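Local coordinates for protein putative glycoside hydrolase (Bacteroides thetaiotaomicron VPI-5482, PDB 3HBZ) that binds calcium and is a putative glycoside hydrolase that may play a role in carbohydrate metabolism, at residues I244-S249 / P253-T258. Numbering follows the deposited sequence.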
# COMPACT_ATOMS: atom_id res chain seq x y z
N ILE A 244 -11.52 -6.22 0.52
CA ILE A 244 -12.48 -5.86 1.57
C ILE A 244 -13.08 -4.49 1.22
O ILE A 244 -12.46 -3.68 0.53
CB ILE A 244 -11.85 -5.85 2.96
CG1 ILE A 244 -10.64 -4.89 3.01
CG2 ILE A 244 -11.41 -7.24 3.35
CD1 ILE A 244 -9.93 -4.82 4.39
N MSE A 245 -14.31 -4.28 1.64
CA MSE A 245 -15.00 -3.00 1.61
C MSE A 245 -15.48 -2.76 3.04
O MSE A 245 -16.08 -3.66 3.67
CB MSE A 245 -16.19 -3.06 0.71
CG MSE A 245 -16.76 -1.69 0.41
SE MSE A 245 -18.33 -1.87 -0.61
CE MSE A 245 -18.55 0.03 -1.09
N TYR A 246 -15.17 -1.58 3.56
CA TYR A 246 -15.62 -1.17 4.88
C TYR A 246 -16.00 0.30 4.93
O TYR A 246 -15.51 1.12 4.17
CB TYR A 246 -14.53 -1.46 5.93
CG TYR A 246 -13.23 -0.73 5.68
CD1 TYR A 246 -12.27 -1.23 4.80
CD2 TYR A 246 -12.97 0.50 6.29
CE1 TYR A 246 -11.05 -0.55 4.59
CE2 TYR A 246 -11.75 1.20 6.06
CZ TYR A 246 -10.81 0.68 5.23
OH TYR A 246 -9.66 1.43 4.99
N GLU A 247 -16.87 0.61 5.88
CA GLU A 247 -17.27 1.95 6.15
C GLU A 247 -16.25 2.66 7.08
O GLU A 247 -15.87 2.13 8.12
CB GLU A 247 -18.64 1.92 6.84
CG GLU A 247 -19.16 3.34 7.09
CD GLU A 247 -20.59 3.36 7.64
OE1 GLU A 247 -21.23 2.29 7.67
OE2 GLU A 247 -21.06 4.47 7.99
N THR A 248 -15.83 3.87 6.69
CA THR A 248 -14.91 4.65 7.49
C THR A 248 -15.68 5.51 8.48
O THR A 248 -16.87 5.68 8.36
CB THR A 248 -14.02 5.54 6.61
OG1 THR A 248 -14.84 6.36 5.79
CG2 THR A 248 -13.11 4.71 5.71
N SER A 249 -14.99 5.98 9.51
CA SER A 249 -15.55 6.93 10.45
C SER A 249 -14.39 7.65 11.10
O SER A 249 -13.23 7.36 10.82
CB SER A 249 -16.32 6.20 11.54
OG SER A 249 -15.41 5.36 12.24
N PRO A 253 -10.47 5.18 10.38
CA PRO A 253 -10.10 5.79 9.10
C PRO A 253 -9.52 4.78 8.11
O PRO A 253 -9.41 5.07 6.91
CB PRO A 253 -9.03 6.83 9.50
CG PRO A 253 -8.47 6.31 10.81
CD PRO A 253 -9.60 5.63 11.50
N THR A 254 -9.10 3.64 8.65
CA THR A 254 -8.51 2.58 7.88
C THR A 254 -8.67 1.27 8.68
O THR A 254 -8.95 1.29 9.86
CB THR A 254 -7.03 2.86 7.65
OG1 THR A 254 -6.53 1.89 6.76
CG2 THR A 254 -6.21 2.83 9.01
N LEU A 255 -8.52 0.14 8.00
CA LEU A 255 -8.32 -1.15 8.65
C LEU A 255 -6.86 -1.47 8.42
O LEU A 255 -6.17 -0.78 7.62
CB LEU A 255 -9.23 -2.22 8.02
CG LEU A 255 -10.74 -1.95 8.23
CD1 LEU A 255 -11.59 -3.14 7.79
CD2 LEU A 255 -11.04 -1.58 9.72
N ASP A 256 -6.39 -2.50 9.11
CA ASP A 256 -5.01 -2.97 9.00
C ASP A 256 -4.88 -4.45 9.25
O ASP A 256 -5.89 -5.20 9.23
CB ASP A 256 -4.11 -2.17 9.93
CG ASP A 256 -4.56 -2.24 11.37
OD1 ASP A 256 -5.07 -3.28 11.82
OD2 ASP A 256 -4.34 -1.23 12.05
N GLY A 257 -3.64 -4.92 9.43
CA GLY A 257 -3.45 -6.34 9.67
C GLY A 257 -4.08 -6.91 10.93
O GLY A 257 -4.20 -8.12 11.06
N THR A 258 -4.54 -6.07 11.85
CA THR A 258 -5.14 -6.62 13.04
C THR A 258 -6.63 -6.89 12.84
O THR A 258 -7.21 -7.57 13.65
CB THR A 258 -5.03 -5.68 14.27
OG1 THR A 258 -5.86 -4.54 14.03
CG2 THR A 258 -3.58 -5.25 14.55
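Leu-255 sets its branch point almost exactly over the middle of the Tyr-246 ring: CG lies 3.6 Å from the ring centroid and 5° off the normal, a CH-pi contact on the face. CD1 of Leu-255 reaches on toward the root of the ring, 3.6 Å from Tyr-246 CG, and the same methyl also meets Ile-244, with the two CD1 atoms 4.1 Å apart. The ring can lie under the leucine because chi1 of Tyr-246, 60°, places CG between the backbone N and the carbonyl carbon, which carries the phenol from strand 240-247 across to the loop that follows it. There the backbone N of Leu-255 gives Tyr-246 OH a weak hydrogen bond of 3.5 Å, while CA of Thr-254 sits 3.3 Å from the same oxygen. The hydroxyl's stronger hydrogen bonds are to Phe-202 O and to Asn-307 ND2, on the adjoining strand 306-313; Thr-254 OG1 also bonds Phe-202 O weakly. Where the chain turns back, Pro-253 O lies 3.9 Å from Thr-248 CG2. A leucine in place of Tyr-246 would probably leave Phe-202 O and Asn-307 without their hydroxyl mate and rob Leu-255 of its flat seat. Within the putative carbohydrate metabolism domain, away from the metal sites, the loop before strand 266-271 is thus held to strand 240-247 mainly by apolar packing on one aromatic face, with the phenol oxygen of the buried tyrosine anchored to neighbouring strands.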